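Local coordinates for cell wall binding protein cwp8 (Peptoclostridium difficile, PDB 5J6Q) that probably anchors itself in the clostridial cell wall through three CWB2 modules, as expected of an S-layer-associated surface protein, at residues K59-Q67 with T179-L187; R498-I506 with I547-Q558. All blocks are in the same frame, centred on the assembly; numbering follows the deposited sequence.

Contact 1: residues K59-Q67 with T179-L187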
ATOM      1  N   LYS A  59       4.925  33.249  -6.819  1.00 35.94           N
ATOM      2  CA  LYS A  59       4.166  32.792  -5.654  1.00 42.75           C
ATOM      3  C   LYS A  59       4.386  31.321  -5.503  1.00 43.40           C
ATOM      4  O   LYS A  59       4.638  30.852  -4.388  1.00 43.26           O
ATOM      5  CB  LYS A  59       2.657  33.178  -5.799  1.00 45.42           C
ATOM      6  CG  LYS A  59       2.475  34.740  -5.502  1.00 42.62           C
ATOM      7  CD  LYS A  59       0.967  35.176  -5.418  1.00 34.66           C
ATOM      8  CE  LYS A  59       0.908  36.694  -5.202  1.00 33.77           C
ATOM      9  NZ  LYS A  59      -0.499  37.153  -5.197  1.00 37.36           N
ATOM     10  N   ILE A  60       4.344  30.586  -6.618  1.00 41.48           N
ATOM     11  CA  ILE A  60       4.610  29.165  -6.578  1.00 40.92           C
ATOM     12  C   ILE A  60       6.012  28.883  -6.016  1.00 46.00           C
ATOM     13  O   ILE A  60       6.168  27.932  -5.223  1.00 48.99           O
ATOM     14  CB  ILE A  60       4.464  28.563  -8.011  1.00 43.77           C
ATOM     15  CG1 ILE A  60       2.972  28.411  -8.421  1.00 37.09           C
ATOM     16  CG2 ILE A  60       5.160  27.192  -8.047  1.00 45.10           C
ATOM     17  CD1 ILE A  60       2.849  28.052  -9.957  1.00 37.47           C
ATOM     18  N   ASN A  61       7.036  29.702  -6.399  1.00 46.54           N
ATOM     19  CA  ASN A  61       8.418  29.480  -5.932  1.00 41.65           C
ATOM     20  C   ASN A  61       8.622  29.868  -4.511  1.00 46.06           C
ATOM     21  O   ASN A  61       9.513  29.329  -3.867  1.00 49.51           O
ATOM     22  CB  ASN A  61       9.394  30.244  -6.760  1.00 47.08           C
ATOM     23  CG  ASN A  61       9.532  29.607  -8.136  1.00 51.65           C
ATOM     24  OD1 ASN A  61      10.198  30.183  -9.005  1.00 50.56           O
ATOM     25  ND2 ASN A  61       8.926  28.450  -8.397  1.00 47.53           N
ATOM     26  N   SER A  62       7.793  30.738  -3.972  1.00 45.74           N
ATOM     27  CA  SER A  62       8.049  31.152  -2.582  1.00 44.28           C
ATOM     28  C   SER A  62       7.364  30.153  -1.593  1.00 48.49           C
ATOM     29  O   SER A  62       7.419  30.305  -0.366  1.00 53.39           O
ATOM     30  CB  SER A  62       7.481  32.541  -2.396  1.00 48.34           C
ATOM     31  OG  SER A  62       6.068  32.403  -2.311  1.00 56.12           O
ATOM     32  N   LEU A  63       6.738  29.126  -2.141  1.00 51.82           N
ATOM     33  CA  LEU A  63       6.071  28.147  -1.288  1.00 54.92           C
ATOM     34  C   LEU A  63       7.079  27.263  -0.485  1.00 50.17           C
ATOM     35  O   LEU A  63       7.957  26.637  -1.102  1.00 42.72           O
ATOM     36  CB  LEU A  63       5.228  27.237  -2.164  1.00 52.14           C
ATOM     37  CG  LEU A  63       3.967  27.820  -2.649  1.00 49.65           C
ATOM     38  CD1 LEU A  63       3.316  26.744  -3.552  1.00 44.65           C
ATOM     39  CD2 LEU A  63       3.014  28.223  -1.444  1.00 44.31           C
ATOM     40  N   THR A  64       7.044  27.279   0.906  1.00 46.52           N
ATOM     41  CA  THR A  64       7.963  26.328   1.570  1.00 47.51           C
ATOM     42  C   THR A  64       7.327  24.890   1.638  1.00 51.96           C
ATOM     43  O   THR A  64       6.168  24.695   1.246  1.00 52.18           O
ATOM     44  CB  THR A  64       8.402  26.736   2.970  1.00 49.55           C
ATOM     45  OG1 THR A  64       7.256  27.015   3.775  1.00 50.76           O
ATOM     46  CG2 THR A  64       9.326  27.882   2.925  1.00 52.63           C
ATOM     47  N   GLU A  65       8.118  23.868   2.121  1.00 56.65           N
ATOM     48  CA  GLU A  65       7.666  22.476   2.240  1.00 59.07           C
ATOM     49  C   GLU A  65       6.314  22.360   2.874  1.00 57.84           C
ATOM     50  O   GLU A  65       6.096  22.912   3.949  1.00 58.62           O
ATOM     51  CB  GLU A  65       8.667  21.653   3.059  1.00 67.78           C
ATOM     52  CG  GLU A  65      10.025  21.540   2.379  1.00 78.86           C
ATOM     53  CD  GLU A  65      11.147  21.429   3.388  1.00 94.85           C
ATOM     54  OE1 GLU A  65      11.791  20.348   3.422  1.00 99.06           O
ATOM     55  OE2 GLU A  65      11.373  22.420   4.149  1.00 97.62           O
ATOM     56  N   GLY A  66       5.392  21.693   2.205  1.00 55.36           N
ATOM     57  CA  GLY A  66       4.065  21.529   2.788  1.00 60.59           C
ATOM     58  C   GLY A  66       3.059  22.595   2.387  1.00 63.55           C
ATOM     59  O   GLY A  66       1.871  22.314   2.240  1.00 65.81           O
ATOM     60  N   GLN A  67       3.534  23.837   2.194  1.00 62.06           N
ATOM     61  CA  GLN A  67       2.646  24.956   1.819  1.00 56.71           C
ATOM     62  C   GLN A  67       2.019  24.773   0.448  1.00 49.77           C
ATOM     63  O   GLN A  67       2.602  24.183  -0.467  1.00 49.38           O
ATOM     64  CB  GLN A  67       3.442  26.279   1.850  1.00 55.68           C
ATOM     65  CG  GLN A  67       3.770  26.719   3.280  1.00 64.27           C
ATOM     66  CD  GLN A  67       4.198  28.175   3.308  1.00 71.82           C
ATOM     67  OE1 GLN A  67       5.033  28.631   2.485  1.00 70.84           O
ATOM     68  NE2 GLN A  67       3.633  28.936   4.241  1.00 71.12           N
ATOM     69  N   THR A 179     -10.117  25.098 -10.139  1.00 54.09           N
ATOM     70  CA  THR A 179      -9.087  25.365  -9.173  1.00 52.21           C
ATOM     71  C   THR A 179      -7.987  24.430  -9.300  1.00 54.84           C
ATOM     72  O   THR A 179      -8.194  23.200  -9.383  1.00 55.82           O
ATOM     73  CB  THR A 179      -9.642  25.247  -7.743  1.00 49.13           C
ATOM     74  OG1 THR A 179     -10.619  26.259  -7.603  1.00 47.93           O
ATOM     75  CG2 THR A 179      -8.532  25.423  -6.672  1.00 46.25           C
ATOM     76  N   VAL A 180      -6.798  24.986  -9.296  1.00 48.42           N
ATOM     77  CA  VAL A 180      -5.666  24.147  -9.392  1.00 45.27           C
ATOM     78  C   VAL A 180      -4.903  24.424  -8.133  1.00 46.44           C
ATOM     79  O   VAL A 180      -4.562  25.588  -7.815  1.00 43.89           O
ATOM     80  CB  VAL A 180      -4.828  24.503 -10.658  1.00 52.53           C
ATOM     81  CG1 VAL A 180      -3.599  23.607 -10.744  1.00 48.45           C
ATOM     82  CG2 VAL A 180      -5.697  24.409 -11.926  1.00 50.67           C
ATOM     83  N   THR A 181      -4.580  23.404  -7.437  1.00 43.95           N
ATOM     84  CA  THR A 181      -3.872  23.616  -6.185  1.00 45.64           C
ATOM     85  C   THR A 181      -2.513  23.317  -6.472  1.00 45.64           C
ATOM     86  O   THR A 181      -2.290  22.326  -7.173  1.00 45.68           O
ATOM     87  CB  THR A 181      -4.478  22.678  -5.110  1.00 47.03           C
ATOM     88  OG1 THR A 181      -5.888  23.008  -5.035  1.00 45.06           O
ATOM     89  CG2 THR A 181      -3.776  22.807  -3.777  1.00 44.33           C
ATOM     90  N   VAL A 182      -1.574  24.153  -5.996  1.00 45.05           N
ATOM     91  CA  VAL A 182      -0.164  23.907  -6.267  1.00 49.45           C
ATOM     92  C   VAL A 182       0.493  23.674  -4.955  1.00 53.19           C
ATOM     93  O   VAL A 182       0.330  24.523  -4.063  1.00 51.84           O
ATOM     94  CB  VAL A 182       0.541  25.098  -7.031  1.00 48.43           C
ATOM     95  CG1 VAL A 182       2.025  24.833  -7.098  1.00 39.86           C
ATOM     96  CG2 VAL A 182      -0.012  25.227  -8.463  1.00 46.41           C
ATOM     97  N   LYS A 183       1.256  22.535  -4.828  1.00 52.16           N
ATOM     98  CA  LYS A 183       1.864  22.172  -3.551  1.00 49.81           C
ATOM     99  C   LYS A 183       3.323  21.940  -3.625  1.00 48.77           C
ATOM    100  O   LYS A 183       3.787  21.257  -4.546  1.00 46.68           O
ATOM    101  CB  LYS A 183       1.288  20.822  -2.993  1.00 53.59           C
ATOM    102  CG  LYS A 183      -0.201  20.651  -3.003  1.00 57.75           C
ATOM    103  CD  LYS A 183      -0.559  19.350  -2.194  1.00 62.92           C
ATOM    104  CE  LYS A 183      -2.047  19.079  -2.088  1.00 63.47           C
ATOM    105  NZ  LYS A 183      -2.347  17.678  -1.596  1.00 67.30           N
ATOM    106  N   ASN A 184       4.082  22.477  -2.674  1.00 47.60           N
ATOM    107  CA  ASN A 184       5.482  22.115  -2.703  1.00 49.35           C
ATOM    108  C   ASN A 184       5.563  20.769  -1.886  1.00 54.67           C
ATOM    109  O   ASN A 184       5.689  20.746  -0.665  1.00 57.30           O
ATOM    110  CB  ASN A 184       6.308  23.195  -2.129  1.00 50.62           C
ATOM    111  CG  ASN A 184       7.751  22.839  -1.962  1.00 54.77           C
ATOM    112  OD1 ASN A 184       8.152  21.692  -2.159  1.00 57.97           O
ATOM    113  ND2 ASN A 184       8.617  23.784  -1.569  1.00 55.58           N
ATOM    114  N   ALA A 185       5.474  19.660  -2.610  1.00 60.00           N
ATOM    115  CA  ALA A 185       5.465  18.312  -2.025  1.00 62.63           C
ATOM    116  C   ALA A 185       5.605  17.311  -3.131  1.00 62.47           C
ATOM    117  O   ALA A 185       5.487  17.679  -4.311  1.00 65.44           O
ATOM    118  CB  ALA A 185       4.152  18.061  -1.286  1.00 58.75           C
ATOM    119  N   ASP A 186       5.846  16.043  -2.763  1.00 66.63           N
ATOM    120  CA  ASP A 186       5.999  14.946  -3.716  1.00 67.07           C
ATOM    121  C   ASP A 186       4.677  14.254  -3.788  1.00 66.10           C
ATOM    122  O   ASP A 186       4.189  13.786  -2.756  1.00 65.24           O
ATOM    123  CB  ASP A 186       7.108  13.996  -3.232  1.00 75.89           C
ATOM    124  CG  ASP A 186       8.454  14.687  -3.234  1.00 92.62           C
ATOM    125  OD1 ASP A 186       9.026  14.874  -2.137  1.00 96.20           O
ATOM    126  OD2 ASP A 186       8.935  15.059  -4.343  1.00 98.48           O
ATOM    127  N   LEU A 187       4.080  14.155  -4.982  1.00 62.70           N
ATOM    128  CA  LEU A 187       2.762  13.582  -5.120  1.00 62.42           C
ATOM    129  C   LEU A 187       2.750  12.341  -6.016  1.00 71.81           C
ATOM    130  O   LEU A 187       3.554  12.252  -6.962  1.00 70.63           O
ATOM    131  CB  LEU A 187       1.833  14.632  -5.727  1.00 65.00           C
ATOM    132  CG  LEU A 187       2.047  16.070  -5.233  1.00 62.68           C
ATOM    133  CD1 LEU A 187       1.256  17.043  -6.139  1.00 57.91           C
ATOM    134  CD2 LEU A 187       1.595  16.136  -3.789  1.00 60.93           C
TER
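Asn184 lies against the turn of Thr64 to Gln67, its CB 3.7 Å from Thr64 O and its amide reaching on to Leu63 O. That type II beta turn begins three residues past the end of helix 53-61 and leads into strand 68-75, which is antiparallel to strand 178-183 in the same mixed sheet. The contact thus shows how a helix-to-strand connection is fastened to the end of the neighbouring strand. Two backbone bonds do the pairing: Asn184 N gives to Gln67 O at 3.2 Å, and Gly66 N to Asn184 O at 3.0 Å. Gly66 takes the positive phi (93°) of the turn's third position. Within the turn, Gln67 OE1 bends back to take Thr64 N at 2.9 Å. Behind this polar end the helix end and the loop after it rest on the sheet: Ile60 crosses Val182 at about a right angle, CG1 to CG1 3.9 Å, while Leu63 brings CD1 to Val182 CG1 at 4.2 Å. With CG anti to the backbone N (chi1 173°), Asn184 sends ND2 to Leu63 O at 3.0 Å, the oxygen within the amide plane but the donor 39° out of the carbonyl plane.

Contact 2: residues R498-I506 with I547-Q558. With SO4 (sulfate ion), chain B; SO4 (sulfate ion), chain C.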
ATOM      1  N   ARG A 498       4.891 -33.955   3.542  1.00 36.46           N
ATOM      2  CA  ARG A 498       5.377 -32.895   4.389  1.00 34.56           C
ATOM      3  C   ARG A 498       4.271 -31.928   4.932  1.00 32.42           C
ATOM      4  O   ARG A 498       4.495 -31.339   5.987  1.00 32.79           O
ATOM      5  CB  ARG A 498       6.443 -32.060   3.594  1.00 32.79           C
ATOM      6  CG  ARG A 498       5.785 -31.081   2.628  1.00 28.30           C
ATOM      7  CD  ARG A 498       6.811 -30.513   1.654  1.00 28.91           C
ATOM      8  NE  ARG A 498       7.614 -31.579   1.005  1.00 38.32           N
ATOM      9  CZ  ARG A 498       8.793 -31.374   0.402  1.00 39.81           C
ATOM     10  NH1 ARG A 498       9.338 -30.170   0.387  1.00 38.28           N
ATOM     11  NH2 ARG A 498       9.399 -32.364  -0.235  1.00 37.78           N
ATOM     12  N   LYS A 499       3.132 -31.770   4.205  1.00 29.65           N
ATOM     13  CA  LYS A 499       2.072 -30.912   4.622  1.00 27.44           C
ATOM     14  C   LYS A 499       1.298 -31.707   5.766  1.00 31.71           C
ATOM     15  O   LYS A 499       0.917 -31.066   6.771  1.00 29.28           O
ATOM     16  CB  LYS A 499       1.120 -30.480   3.505  1.00 24.82           C
ATOM     17  CG  LYS A 499       1.850 -29.600   2.501  1.00 39.82           C
ATOM     18  CD  LYS A 499       1.108 -29.396   1.277  1.00 46.84           C
ATOM     19  CE  LYS A 499       0.145 -28.271   1.507  1.00 57.28           C
ATOM     20  NZ  LYS A 499       0.845 -27.008   1.685  1.00 59.09           N
ATOM     21  N   ASP A 500       1.114 -33.018   5.616  1.00 32.22           N
ATOM     22  CA  ASP A 500       0.516 -33.811   6.690  1.00 32.73           C
ATOM     23  C   ASP A 500       1.431 -33.832   7.899  1.00 32.96           C
ATOM     24  O   ASP A 500       0.953 -33.730   8.996  1.00 33.19           O
ATOM     25  CB  ASP A 500       0.190 -35.215   6.260  1.00 36.23           C
ATOM     26  CG  ASP A 500      -0.732 -35.228   5.104  1.00 54.03           C
ATOM     27  OD1 ASP A 500      -1.651 -34.305   5.044  1.00 49.91           O
ATOM     28  OD2 ASP A 500      -0.519 -36.091   4.194  1.00 57.79           O
ATOM     29  N   THR A 501       2.732 -33.943   7.733  1.00 33.58           N
ATOM     30  CA  THR A 501       3.603 -33.830   8.936  1.00 32.68           C
ATOM     31  C   THR A 501       3.472 -32.469   9.623  1.00 34.50           C
ATOM     32  O   THR A 501       3.439 -32.378  10.876  1.00 31.64           O
ATOM     33  CB  THR A 501       5.033 -34.015   8.512  1.00 36.73           C
ATOM     34  OG1 THR A 501       5.133 -35.319   7.879  1.00 39.61           O
ATOM     35  CG2 THR A 501       6.032 -33.844   9.651  1.00 31.62           C
ATOM     36  N   ASN A 502       3.487 -31.390   8.817  1.00 32.61           N
ATOM     37  CA  ASN A 502       3.364 -30.051   9.371  1.00 27.89           C
ATOM     38  C   ASN A 502       2.066 -30.013  10.129  1.00 32.49           C
ATOM     39  O   ASN A 502       2.104 -29.540  11.295  1.00 31.13           O
ATOM     40  CB  ASN A 502       3.372 -28.994   8.303  1.00 30.34           C
ATOM     41  CG  ASN A 502       3.386 -27.596   8.752  1.00 28.42           C
ATOM     42  OD1 ASN A 502       2.443 -26.804   8.371  1.00 28.95           O
ATOM     43  ND2 ASN A 502       4.383 -27.182   9.468  1.00 26.94           N
ATOM     44  N   ALA A 503       0.921 -30.496   9.532  1.00 27.57           N
ATOM     45  CA  ALA A 503      -0.337 -30.514  10.300  1.00 32.75           C
ATOM     46  C   ALA A 503      -0.178 -31.296  11.609  1.00 34.77           C
ATOM     47  O   ALA A 503      -0.673 -30.800  12.638  1.00 29.33           O
ATOM     48  CB  ALA A 503      -1.547 -31.116   9.498  1.00 32.40           C
ATOM     49  N   LYS A 504       0.487 -32.525  11.637  1.00 34.95           N
ATOM     50  CA  LYS A 504       0.638 -33.216  12.985  1.00 32.32           C
ATOM     51  C   LYS A 504       1.451 -32.466  14.015  1.00 39.22           C
ATOM     52  O   LYS A 504       1.084 -32.503  15.209  1.00 35.58           O
ATOM     53  CB  LYS A 504       1.205 -34.640  12.800  1.00 34.34           C
ATOM     54  CG  LYS A 504       0.152 -35.481  12.053  1.00 43.50           C
ATOM     55  CD  LYS A 504       0.677 -36.811  11.468  1.00 46.87           C
ATOM     56  CE  LYS A 504      -0.425 -37.887  11.578  1.00 50.31           C
ATOM     57  NZ  LYS A 504       0.218 -39.250  11.602  1.00 70.31           N
ATOM     58  N   VAL A 505       2.567 -31.745  13.610  1.00 37.80           N
ATOM     59  CA  VAL A 505       3.321 -30.961  14.602  1.00 30.53           C
ATOM     60  C   VAL A 505       2.404 -29.854  15.192  1.00 36.87           C
ATOM     61  O   VAL A 505       2.392 -29.615  16.439  1.00 36.41           O
ATOM     62  CB  VAL A 505       4.526 -30.333  13.839  1.00 29.81           C
ATOM     63  CG1 VAL A 505       5.278 -29.263  14.705  1.00 27.76           C
ATOM     64  CG2 VAL A 505       5.500 -31.427  13.507  1.00 25.06           C
ATOM     65  N   ILE A 506       1.667 -29.158  14.285  1.00 31.76           N
ATOM     66  CA  ILE A 506       0.787 -28.090  14.722  1.00 36.60           C
ATOM     67  C   ILE A 506      -0.300 -28.683  15.663  1.00 39.81           C
ATOM     68  O   ILE A 506      -0.587 -28.106  16.726  1.00 34.72           O
ATOM     69  CB  ILE A 506       0.137 -27.316  13.534  1.00 39.95           C
ATOM     70  CG1 ILE A 506       1.147 -26.393  12.762  1.00 40.69           C
ATOM     71  CG2 ILE A 506      -0.974 -26.442  14.150  1.00 45.01           C
ATOM     72  CD1 ILE A 506       0.790 -26.197  11.204  1.00 40.50           C
ATOM     73  N   ILE A 547       5.013 -22.582  12.414  1.00 30.04           N
ATOM     74  CA  ILE A 547       5.259 -22.153  11.071  1.00 27.70           C
ATOM     75  C   ILE A 547       4.383 -23.107  10.214  1.00 27.32           C
ATOM     76  O   ILE A 547       4.597 -24.299  10.231  1.00 28.00           O
ATOM     77  CB  ILE A 547       6.734 -22.230  10.649  1.00 32.66           C
ATOM     78  CG1 ILE A 547       7.541 -21.195  11.440  1.00 29.38           C
ATOM     79  CG2 ILE A 547       6.838 -21.917   9.016  1.00 27.54           C
ATOM     80  CD1 ILE A 547       9.089 -21.208  11.176  1.00 31.69           C
ATOM     81  N   VAL A 548       3.357 -22.589   9.576  1.00 24.50           N
ATOM     82  CA  VAL A 548       2.572 -23.434   8.684  1.00 25.23           C
ATOM     83  C   VAL A 548       3.448 -23.525   7.364  1.00 26.57           C
ATOM     84  O   VAL A 548       3.840 -22.480   6.837  1.00 27.53           O
ATOM     85  CB  VAL A 548       1.234 -22.685   8.419  1.00 25.70           C
ATOM     86  CG1 VAL A 548       0.408 -23.342   7.245  1.00 22.90           C
ATOM     87  CG2 VAL A 548       0.400 -22.673   9.738  1.00 27.56           C
ATOM     88  N   LEU A 549       3.740 -24.726   6.844  1.00 25.32           N
ATOM     89  CA  LEU A 549       4.547 -24.740   5.591  1.00 25.61           C
ATOM     90  C   LEU A 549       3.612 -24.961   4.400  1.00 36.26           C
ATOM     91  O   LEU A 549       2.927 -26.016   4.250  1.00 31.41           O
ATOM     92  CB  LEU A 549       5.555 -25.869   5.636  1.00 26.72           C
ATOM     93  CG  LEU A 549       6.644 -25.666   6.696  1.00 32.94           C
ATOM     94  CD1 LEU A 549       7.463 -26.956   6.770  1.00 29.05           C
ATOM     95  CD2 LEU A 549       7.537 -24.410   6.416  1.00 26.59           C
ATOM     96  N   THR A 550       3.547 -23.903   3.547  1.00 34.94           N
ATOM     97  CA  THR A 550       2.782 -24.099   2.357  1.00 33.51           C
ATOM     98  C   THR A 550       3.254 -23.137   1.239  1.00 34.70           C
ATOM     99  O   THR A 550       3.702 -22.021   1.547  1.00 32.77           O
ATOM    100  CB  THR A 550       1.279 -23.836   2.598  1.00 35.01           C
ATOM    101  OG1 THR A 550       0.544 -24.433   1.499  1.00 35.37           O
ATOM    102  CG2 THR A 550       0.962 -22.391   2.596  1.00 27.36           C
ATOM    103  N   THR A 551       3.137 -23.583  -0.047  1.00 32.22           N
ATOM    104  CA  THR A 551       3.417 -22.635  -1.149  1.00 31.88           C
ATOM    105  C   THR A 551       2.131 -22.318  -1.847  1.00 33.04           C
ATOM    106  O   THR A 551       1.818 -21.174  -2.105  1.00 33.29           O
ATOM    107  CB  THR A 551       4.440 -23.211  -2.169  1.00 36.61           C
ATOM    108  OG1 THR A 551       5.598 -23.553  -1.445  1.00 37.52           O
ATOM    109  CG2 THR A 551       4.833 -22.141  -3.245  1.00 37.41           C
ATOM    110  N   GLU A 552       1.376 -23.355  -2.207  1.00 35.82           N
ATOM    111  CA  GLU A 552       0.121 -23.130  -2.844  1.00 36.69           C
ATOM    112  C   GLU A 552      -0.949 -23.292  -1.711  1.00 46.42           C
ATOM    113  O   GLU A 552      -0.662 -22.962  -0.528  1.00 48.77           O
ATOM    114  CB  GLU A 552      -0.136 -24.108  -4.013  1.00 46.46           C
ATOM    115  CG  GLU A 552       1.155 -24.606  -4.659  1.00 59.78           C
ATOM    116  CD  GLU A 552       1.196 -24.326  -6.155  1.00 76.98           C
ATOM    117  OE1 GLU A 552       1.154 -25.296  -6.950  1.00 81.34           O
ATOM    118  OE2 GLU A 552       1.275 -23.142  -6.521  1.00 79.77           O
ATOM    119  N   GLU A 553      -2.152 -23.737  -2.031  1.00 44.63           N
ATOM    120  CA  GLU A 553      -3.146 -23.877  -0.946  1.00 47.62           C
ATOM    121  C   GLU A 553      -2.808 -24.950   0.083  1.00 40.43           C
ATOM    122  O   GLU A 553      -2.080 -25.916  -0.140  1.00 32.96           O
ATOM    123  CB  GLU A 553      -4.600 -24.127  -1.518  1.00 54.78           C
ATOM    124  CG  GLU A 553      -4.784 -25.515  -2.155  1.00 65.55           C
ATOM    125  CD  GLU A 553      -6.280 -25.938  -2.278  1.00 82.46           C
ATOM    126  OE1 GLU A 553      -6.537 -27.104  -2.671  1.00 85.33           O
ATOM    127  OE2 GLU A 553      -7.204 -25.111  -1.977  1.00 86.93           O
ATOM    128  N   LEU A 554      -3.357 -24.743   1.279  1.00 39.30           N
ATOM    129  CA  LEU A 554      -3.218 -25.698   2.390  1.00 37.09           C
ATOM    130  C   LEU A 554      -3.720 -27.044   2.104  1.00 36.44           C
ATOM    131  O   LEU A 554      -4.669 -27.195   1.365  1.00 36.60           O
ATOM    132  CB  LEU A 554      -4.092 -25.271   3.567  1.00 38.87           C
ATOM    133  CG  LEU A 554      -3.712 -23.996   4.272  1.00 44.39           C
ATOM    134  CD1 LEU A 554      -4.586 -23.802   5.556  1.00 42.62           C
ATOM    135  CD2 LEU A 554      -2.329 -24.063   4.654  1.00 38.24           C
ATOM    136  N   SER A 555      -3.092 -28.045   2.655  1.00 37.38           N
ATOM    137  CA  SER A 555      -3.773 -29.295   2.558  1.00 32.89           C
ATOM    138  C   SER A 555      -5.014 -29.267   3.470  1.00 33.31           C
ATOM    139  O   SER A 555      -5.127 -28.403   4.386  1.00 31.14           O
ATOM    140  CB  SER A 555      -2.873 -30.442   3.027  1.00 30.81           C
ATOM    141  OG  SER A 555      -2.699 -30.488   4.445  1.00 35.08           O
ATOM    142  N   LYS A 556      -5.922 -30.239   3.234  1.00 34.39           N
ATOM    143  CA  LYS A 556      -7.073 -30.438   4.067  1.00 38.48           C
ATOM    144  C   LYS A 556      -6.606 -30.761   5.466  1.00 37.21           C
ATOM    145  O   LYS A 556      -7.166 -30.173   6.439  1.00 36.44           O
ATOM    146  CB  LYS A 556      -7.962 -31.587   3.472  1.00 42.99           C
ATOM    147  CG  LYS A 556      -8.885 -31.040   2.389  1.00 52.10           C
ATOM    148  CD  LYS A 556     -10.048 -31.995   2.068  1.00 70.97           C
ATOM    149  CE  LYS A 556      -9.589 -33.237   1.327  1.00 84.06           C
ATOM    150  NZ  LYS A 556      -9.391 -33.002  -0.132  1.00 94.49           N
ATOM    151  N   SER A 557      -5.619 -31.653   5.610  1.00 31.10           N
ATOM    152  CA  SER A 557      -5.086 -31.985   6.966  1.00 37.53           C
ATOM    153  C   SER A 557      -4.606 -30.682   7.722  1.00 38.59           C
ATOM    154  O   SER A 557      -4.852 -30.486   8.925  1.00 41.84           O
ATOM    155  CB  SER A 557      -3.947 -33.000   6.834  1.00 38.71           C
ATOM    156  OG  SER A 557      -2.903 -32.321   6.125  1.00 47.92           O
ATOM    157  N   GLN A 558      -3.978 -29.722   6.984  1.00 36.43           N
ATOM    158  CA  GLN A 558      -3.576 -28.446   7.572  1.00 26.56           C
ATOM    159  C   GLN A 558      -4.737 -27.561   7.873  1.00 25.58           C
ATOM    160  O   GLN A 558      -4.794 -26.949   8.975  1.00 25.58           O
ATOM    161  CB  GLN A 558      -2.615 -27.664   6.646  1.00 26.92           C
ATOM    162  CG  GLN A 558      -1.175 -28.321   6.653  1.00 31.26           C
ATOM    163  CD  GLN A 558      -0.319 -27.646   5.484  1.00 28.65           C
ATOM    164  OE1 GLN A 558      -0.836 -27.405   4.431  1.00 29.67           O
ATOM    165  NE2 GLN A 558       0.953 -27.170   5.759  1.00 23.20           N
TER
HETATM  166  S   SO4 B 701      -5.332 -33.603   1.690  1.00 65.32           S
HETATM  167  O1  SO4 B 701      -6.509 -34.617   1.680  1.00 64.86           O
HETATM  168  O2  SO4 B 701      -5.740 -32.347   0.886  1.00 60.70           O
HETATM  169  O3  SO4 B 701      -4.154 -34.247   1.023  1.00 67.98           O
HETATM  170  O4  SO4 B 701      -4.905 -33.329   3.195  1.00 58.98           O
HETATM  171  S   SO4 C 702       6.755 -35.226   0.281  1.00 52.82           S
HETATM  172  O1  SO4 C 702       5.635 -35.153  -0.591  1.00 53.00           O
HETATM  173  O2  SO4 C 702       6.890 -36.498   0.726  1.00 53.29           O
HETATM  174  O3  SO4 C 702       6.596 -34.275   1.423  1.00 52.83           O
HETATM  175  O4  SO4 C 702       7.942 -34.864  -0.481  1.00 59.46           O
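Asn502 reads the edge of strand 547-549 with both ends of its amide, bonding to the backbone of a strand that is outermost in its sheet. CG lies anti to the backbone N (chi1 -174°), which carries the amide to the strand. ND2 gives a nearly straight bond to Ile547 O at 3.0 Å, in the plane of that carbonyl, and also meets Ser432 OG. OD1 takes Leu549 N at 2.9 Å, from well above its carbonyl plane, and Gln558 NE2 at 3.0 Å from the same face, the two amide planes standing 77° apart. Gln558 is itself gripped at both ends, since NE2 also binds Leu549 O and OE1 receives Ser555 N. The buried ammonium of Lys499 is brought in by a chain bent at its last two torsions; NZ lies 2.6 Å from Thr550 OG1, with weak bonds to Leu549 O and Gln558 OE1 and a long, weak ion pair to Asp521. Ala503 CB packs 3.4 Å from Ser557 O, where the two helices come close.

The outer side, where Asp500 and Ser557 are partly exposed and Lys556 exposed, is polar and opens on two sulfates, both probably from the crystallisation liquor. Asp500 OD1 accepts Ser557 OG at 2.6 Å, and beyond it one sulfate binds Lys556 N and Ser557 N at the start of helix 556-565, after the N-cap Ser555. The other lies at the edge of the Arg498 guanidinium, held by NE and NH2 as well as Arg498 N.

In this CWB2 region, residues 498-506 of helix 498-509 run nearly antiparallel to strand 547-549 (160°). That strand pairs with strand 516-519 in a parallel four-stranded sheet; Val561 of helix 556-565 meets Ala503 and Ile506, while helix 581-590 receives Val548 and Leu554.

From the N terminus, the chain passes strand 5-8 and helix 13-24 before reaching helix 53-61 and its turn, then runs 111 residues before strand 178-183 returns to them; contact 1 closes that loop and fastens the helix-to-strand connection to the N-terminal mixed sheet. Only much later does contact 2 open, and its shorter loop of 40 residues, which includes strand 516-519 and helix 531-542, joins a helix to the edge of a parallel sheet built mostly from the last CWB2 region, with strand 286-289 as its other outermost strand. The loops are in series, neither nesting nor crossing. Their centres lie 53 Å apart, so each lies in its own region of an elongated protein.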